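Local coordinates for protein (7,8-dihydro-6-hydroxymethylpterin-pyrophosphokinase) (Haemophilus influenzae, PDB 1CBK) that probably transfers pyrophosphate from ATP to 6-hydroxymethyl-7,8-dihydropterin, a step of folate biosynthesis, and binds a dimethyl pterin analogue in this crystal, at residues M1-N13 with E91-N103. Sequence-based numbering, arbitrary orientation.
Sequences MITAYIALGSNLN and ERTLDLDILLYGN. With ROI (7,8-dihydro-7,7-dimethyl-6-hydroxypterin), chain D; SO4 (sulfate ion), chain C.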
loop_
_atom_site.group_PDB
_atom_site.type_symbol
_atom_site.label_atom_id
_atom_site.label_comp_id
_atom_site.label_asym_id
_atom_site.label_seq_id
_atom_site.Cartn_x
_atom_site.Cartn_y
_atom_site.Cartn_z
ATOM N N MET A 1 -29.660 -2.962 3.726
ATOM C CA MET A 1 -28.972 -2.109 2.719
ATOM C C MET A 1 -27.686 -1.567 3.362
ATOM O O MET A 1 -27.697 -1.116 4.514
ATOM C CB MET A 1 -29.913 -0.985 2.267
ATOM C CG MET A 1 -29.277 0.109 1.465
ATOM S SD MET A 1 -29.330 1.591 2.482
ATOM C CE MET A 1 -27.603 1.665 3.197
ATOM N N ILE A 2 -26.581 -1.647 2.629
ATOM C CA ILE A 2 -25.307 -1.211 3.165
ATOM C C ILE A 2 -24.701 -0.018 2.420
ATOM O O ILE A 2 -24.903 0.148 1.219
ATOM C CB ILE A 2 -24.282 -2.400 3.231
ATOM C CG1 ILE A 2 -23.633 -2.641 1.891
ATOM C CG2 ILE A 2 -24.945 -3.688 3.674
ATOM C CD1 ILE A 2 -22.270 -2.005 1.810
ATOM N N THR A 3 -23.964 0.803 3.156
ATOM C CA THR A 3 -23.272 1.952 2.617
ATOM C C THR A 3 -21.873 1.463 2.244
ATOM O O THR A 3 -21.162 0.926 3.087
ATOM C CB THR A 3 -23.151 3.052 3.671
ATOM O OG1 THR A 3 -24.463 3.484 4.037
ATOM C CG2 THR A 3 -22.345 4.239 3.145
ATOM N N ALA A 4 -21.505 1.600 0.973
ATOM C CA ALA A 4 -20.193 1.174 0.514
ATOM C C ALA A 4 -19.483 2.361 -0.107
ATOM O O ALA A 4 -20.115 3.315 -0.526
ATOM C CB ALA A 4 -20.311 0.042 -0.484
ATOM N N TYR A 5 -18.159 2.307 -0.128
ATOM C CA TYR A 5 -17.339 3.374 -0.688
ATOM C C TYR A 5 -16.502 2.762 -1.789
ATOM O O TYR A 5 -15.899 1.692 -1.607
ATOM C CB TYR A 5 -16.462 4.006 0.394
ATOM C CG TYR A 5 -17.257 4.863 1.340
ATOM C CD1 TYR A 5 -17.566 6.184 1.007
ATOM C CD2 TYR A 5 -17.752 4.337 2.551
ATOM C CE1 TYR A 5 -18.358 6.983 1.850
ATOM C CE2 TYR A 5 -18.553 5.121 3.404
ATOM C CZ TYR A 5 -18.848 6.440 3.045
ATOM O OH TYR A 5 -19.647 7.212 3.854
ATOM N N ILE A 6 -16.528 3.411 -2.943
ATOM C CA ILE A 6 -15.799 2.944 -4.126
ATOM C C ILE A 6 -14.769 3.986 -4.564
ATOM O O ILE A 6 -15.080 5.177 -4.670
ATOM C CB ILE A 6 -16.799 2.655 -5.287
ATOM C CG1 ILE A 6 -17.773 1.553 -4.845
ATOM C CG2 ILE A 6 -16.055 2.252 -6.582
ATOM C CD1 ILE A 6 -18.953 1.408 -5.748
ATOM N N ALA A 7 -13.533 3.535 -4.773
ATOM C CA ALA A 7 -12.453 4.413 -5.219
ATOM C C ALA A 7 -12.351 4.283 -6.744
ATOM O O ALA A 7 -12.459 3.179 -7.283
ATOM C CB ALA A 7 -11.112 4.003 -4.556
ATOM N N LEU A 8 -12.196 5.410 -7.429
ATOM C CA LEU A 8 -12.064 5.417 -8.891
ATOM C C LEU A 8 -10.788 6.157 -9.293
ATOM O O LEU A 8 -10.483 7.211 -8.747
ATOM C CB LEU A 8 -13.268 6.117 -9.565
ATOM C CG LEU A 8 -14.716 5.714 -9.276
ATOM C CD1 LEU A 8 -15.233 6.429 -8.029
ATOM C CD2 LEU A 8 -15.562 6.045 -10.496
ATOM N N GLY A 9 -10.092 5.639 -10.296
ATOM C CA GLY A 9 -8.877 6.296 -10.758
ATOM C C GLY A 9 -8.647 6.029 -12.233
ATOM O O GLY A 9 -9.100 5.009 -12.749
ATOM N N SER A 10 -7.990 6.955 -12.924
ATOM C CA SER A 10 -7.702 6.783 -14.359
ATOM C C SER A 10 -6.646 7.761 -14.785
ATOM O O SER A 10 -6.592 8.872 -14.255
ATOM C CB SER A 10 -8.962 7.055 -15.211
ATOM O OG SER A 10 -8.666 7.174 -16.610
ATOM N N ASN A 11 -5.780 7.357 -15.702
ATOM C CA ASN A 11 -4.791 8.295 -16.234
ATOM C C ASN A 11 -4.598 8.082 -17.748
ATOM O O ASN A 11 -3.618 8.554 -18.324
ATOM C CB ASN A 11 -3.430 8.246 -15.495
ATOM C CG ASN A 11 -2.576 7.046 -15.869
ATOM O OD1 ASN A 11 -3.073 5.980 -16.241
ATOM N ND2 ASN A 11 -1.276 7.194 -15.696
ATOM N N LEU A 12 -5.574 7.450 -18.400
ATOM C CA LEU A 12 -5.448 7.145 -19.818
ATOM C C LEU A 12 -6.769 7.324 -20.574
ATOM O O LEU A 12 -7.850 7.050 -20.042
ATOM C CB LEU A 12 -4.966 5.686 -19.969
ATOM C CG LEU A 12 -3.752 5.207 -20.777
ATOM C CD1 LEU A 12 -4.022 3.797 -21.266
ATOM C CD2 LEU A 12 -3.426 6.098 -21.962
ATOM N N ASN A 13 -6.676 7.834 -21.798
ATOM C CA ASN A 13 -7.835 8.043 -22.662
ATOM C C ASN A 13 -8.946 8.894 -22.046
ATOM O O ASN A 13 -10.097 8.447 -21.919
ATOM C CB ASN A 13 -8.407 6.693 -23.136
ATOM C CG ASN A 13 -7.438 5.909 -24.026
ATOM O OD1 ASN A 13 -6.434 6.444 -24.506
ATOM N ND2 ASN A 13 -7.752 4.638 -24.267
ATOM N N GLU A 91 0.026 3.033 -16.597
ATOM C CA GLU A 91 -1.201 3.543 -17.210
ATOM C C GLU A 91 -2.410 2.594 -17.267
ATOM O O GLU A 91 -2.286 1.444 -17.640
ATOM C CB GLU A 91 -0.899 4.056 -18.623
ATOM C CG GLU A 91 0.254 5.058 -18.732
ATOM C CD GLU A 91 1.643 4.417 -18.882
ATOM O OE1 GLU A 91 1.805 3.181 -18.764
ATOM O OE2 GLU A 91 2.598 5.186 -19.129
ATOM N N ARG A 92 -3.590 3.118 -16.957
ATOM C CA ARG A 92 -4.828 2.339 -17.001
ATOM C C ARG A 92 -5.966 3.322 -17.298
ATOM O O ARG A 92 -5.978 4.440 -16.780
ATOM C CB ARG A 92 -5.082 1.656 -15.655
ATOM C CG ARG A 92 -5.282 2.676 -14.513
ATOM C CD ARG A 92 -4.795 2.154 -13.197
ATOM N NE ARG A 92 -3.412 1.724 -13.311
ATOM C CZ ARG A 92 -2.984 0.536 -12.907
ATOM N NH1 ARG A 92 -3.833 -0.314 -12.322
ATOM N NH2 ARG A 92 -1.706 0.211 -13.059
ATOM N N THR A 93 -6.920 2.903 -18.117
ATOM C CA THR A 93 -8.053 3.752 -18.451
ATOM C C THR A 93 -9.034 3.889 -17.280
ATOM O O THR A 93 -9.729 4.894 -17.174
ATOM C CB THR A 93 -8.796 3.217 -19.686
ATOM O OG1 THR A 93 -9.175 1.864 -19.444
ATOM C CG2 THR A 93 -7.896 3.266 -20.949
ATOM N N LEU A 94 -9.092 2.882 -16.406
ATOM C CA LEU A 94 -10.005 2.903 -15.262
ATOM C C LEU A 94 -9.779 1.772 -14.259
ATOM O O LEU A 94 -9.538 0.629 -14.640
ATOM C CB LEU A 94 -11.474 2.797 -15.750
ATOM C CG LEU A 94 -12.598 2.764 -14.692
ATOM C CD1 LEU A 94 -12.842 4.180 -14.164
ATOM C CD2 LEU A 94 -13.871 2.201 -15.303
ATOM N N ASP A 95 -9.881 2.110 -12.980
ATOM C CA ASP A 95 -9.797 1.145 -11.885
ATOM C C ASP A 95 -10.926 1.522 -10.914
ATOM O O ASP A 95 -11.055 2.689 -10.563
ATOM C CB ASP A 95 -8.459 1.241 -11.123
ATOM C CG ASP A 95 -7.460 0.180 -11.537
ATOM O OD1 ASP A 95 -7.764 -0.634 -12.420
ATOM O OD2 ASP A 95 -6.350 0.163 -10.972
ATOM N N LEU A 96 -11.758 0.543 -10.559
ATOM C CA LEU A 96 -12.859 0.708 -9.602
ATOM C C LEU A 96 -12.482 -0.221 -8.455
ATOM O O LEU A 96 -12.215 -1.392 -8.691
ATOM C CB LEU A 96 -14.198 0.254 -10.208
ATOM C CG LEU A 96 -14.652 1.058 -11.433
ATOM C CD1 LEU A 96 -16.024 0.574 -11.896
ATOM C CD2 LEU A 96 -14.686 2.542 -11.081
ATOM N N ASP A 97 -12.432 0.291 -7.228
ATOM C CA ASP A 97 -12.047 -0.535 -6.074
ATOM C C ASP A 97 -13.016 -0.363 -4.884
ATOM O O ASP A 97 -13.351 0.757 -4.527
ATOM C CB ASP A 97 -10.639 -0.147 -5.583
ATOM C CG ASP A 97 -9.538 -0.562 -6.544
ATOM O OD1 ASP A 97 -9.447 -1.766 -6.869
ATOM O OD2 ASP A 97 -8.748 0.314 -6.956
ATOM N N ILE A 98 -13.469 -1.465 -4.296
ATOM C CA ILE A 98 -14.355 -1.376 -3.135
ATOM C C ILE A 98 -13.464 -1.075 -1.917
ATOM O O ILE A 98 -12.619 -1.877 -1.540
ATOM C CB ILE A 98 -15.117 -2.697 -2.864
ATOM C CG1 ILE A 98 -15.946 -3.120 -4.079
ATOM C CG2 ILE A 98 -16.045 -2.493 -1.660
ATOM C CD1 ILE A 98 -16.345 -4.596 -4.083
ATOM N N LEU A 99 -13.597 0.123 -1.365
ATOM C CA LEU A 99 -12.802 0.523 -0.210
ATOM C C LEU A 99 -13.430 -0.006 1.068
ATOM O O LEU A 99 -12.746 -0.561 1.924
ATOM C CB LEU A 99 -12.740 2.039 -0.095
ATOM C CG LEU A 99 -12.062 2.904 -1.148
ATOM C CD1 LEU A 99 -12.271 4.388 -0.774
ATOM C CD2 LEU A 99 -10.558 2.574 -1.196
ATOM N N LEU A 100 -14.741 0.171 1.175
ATOM C CA LEU A 100 -15.497 -0.212 2.371
ATOM C C LEU A 100 -16.856 -0.761 1.987
ATOM O O LEU A 100 -17.476 -0.293 1.028
ATOM C CB LEU A 100 -15.707 1.022 3.259
ATOM C CG LEU A 100 -14.424 1.718 3.738
ATOM C CD1 LEU A 100 -14.753 3.108 4.272
ATOM C CD2 LEU A 100 -13.681 0.851 4.784
ATOM N N TYR A 101 -17.305 -1.753 2.748
ATOM C CA TYR A 101 -18.595 -2.392 2.538
ATOM C C TYR A 101 -19.200 -2.437 3.931
ATOM O O TYR A 101 -18.984 -3.391 4.691
ATOM C CB TYR A 101 -18.424 -3.811 1.978
ATOM C CG TYR A 101 -19.744 -4.485 1.634
ATOM C CD1 TYR A 101 -20.316 -4.332 0.371
ATOM C CD2 TYR A 101 -20.430 -5.249 2.586
ATOM C CE1 TYR A 101 -21.553 -4.923 0.057
ATOM C CE2 TYR A 101 -21.659 -5.837 2.285
ATOM C CZ TYR A 101 -22.213 -5.671 1.025
ATOM O OH TYR A 101 -23.437 -6.221 0.749
ATOM N N GLY A 102 -19.938 -1.383 4.264
ATOM C CA GLY A 102 -20.530 -1.266 5.582
ATOM C C GLY A 102 -19.340 -1.217 6.521
ATOM O O GLY A 102 -18.310 -0.600 6.230
ATOM N N ASN A 103 -19.449 -1.966 7.599
ATOM C CA ASN A 103 -18.402 -2.053 8.587
ATOM C C ASN A 103 -17.813 -3.424 8.515
ATOM O O ASN A 103 -17.157 -3.863 9.449
ATOM C CB ASN A 103 -18.999 -1.885 9.969
ATOM C CG ASN A 103 -18.643 -0.578 10.571
ATOM O OD1 ASN A 103 -17.454 -0.291 10.809
ATOM N ND2 ASN A 103 -19.658 0.255 10.814
HETATM N N1 ROI D . -1.503 6.825 -8.844
HETATM C C2 ROI D . -2.478 7.775 -8.636
HETATM N N2 ROI D . -2.074 9.050 -8.388
HETATM N N3 ROI D . -3.803 7.493 -8.670
HETATM C C4 ROI D . -4.261 6.243 -8.896
HETATM O O4 ROI D . -5.473 5.980 -8.971
HETATM C C4A ROI D . -3.305 5.189 -9.070
HETATM N N5 ROI D . -3.703 3.967 -9.270
HETATM C C6 ROI D . -2.845 2.902 -9.451
HETATM C C7 ROI D . -1.324 3.125 -9.239
HETATM C C16 ROI D . -0.884 2.643 -7.802
HETATM C C15 ROI D . -0.511 2.443 -10.348
HETATM N N8 ROI D . -0.952 4.573 -9.242
HETATM C C8A ROI D . -1.884 5.575 -9.041
HETATM O O9 ROI D . -3.398 1.800 -9.769
HETATM S S SO4 C . -1.415 -3.028 -11.168
HETATM O O1 SO4 C . -0.861 -3.180 -9.696
HETATM O O2 SO4 C . -3.024 -2.757 -11.136
HETATM O O3 SO4 C . -0.668 -1.882 -11.751
HETATM O O4 SO4 C . -1.166 -4.365 -12.043
HETATM O O HOH W 1 -19.013 1.907 4.854
#
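Strands 2-10 and 95-101 run antiparallel, their N-to-C directions 148° apart. Tyr5 with Leu100, Ala7 with Asp97 and Gly9 with Asp95 are hydrogen-bonded pairs. Ala7 N binds Asp97 O at 2.8 Å. A classic beta bulge interrupts the ladder: Leu99 and Leu100 both face Tyr5. Tyr5 O takes Leu99 N at 2.8 Å and, weakly, Leu100 N. Past the bulge, Gly102 N binds Thr3 O, and a water also links Thr3 O to Gly102 O.

At this end Ile2 lies across the Tyr101 ring. Ile2 CD1 sits 3.4 Å from the Tyr101 ring centroid, 12° off the normal, a CH-pi contact. With chi1 at 81°, CG1 of Ile2 is flanked by both backbone neighbours of CA, and the ethyl branch comes over the ring. Leu99 CD2 packs on Ala7 CB, and Leu100 CD1 meets Tyr5 CD2 obliquely. Leu96 CD2 packs on Leu8 CG at 3.6 Å, where Leu8 also touches helix 15-27 and Leu96 touches helix 67-80.

In the central antiparallel sheet of the HPPK fold, 95-101 is the outermost strand, next to 2-10, which also pairs with 54-63.

Where strand 2-10 ends, Ser10 and Asn11 hold the backbone of Arg92 and Thr93. Ser10 OG donates to Thr93 O at 2.6 Å, from above the carbonyl plane. Asn11 and Arg92 are joined twice: Asn11 N binds Arg92 O, and Arg92 N binds Asn11 OD1 at 3.0 Å. Asn11 ND2 turns to Pro52 O.

Gly9, Arg92 and Asp95 belong to the pterin pocket. The guanidinium of Arg92 has pterin O9 over one face and a sulfate at its edge. Arg92 NH1 forms a salt bridge with Asp95 OD2 at 2.9 Å, while Asp95 OD1 pairs with Arg83.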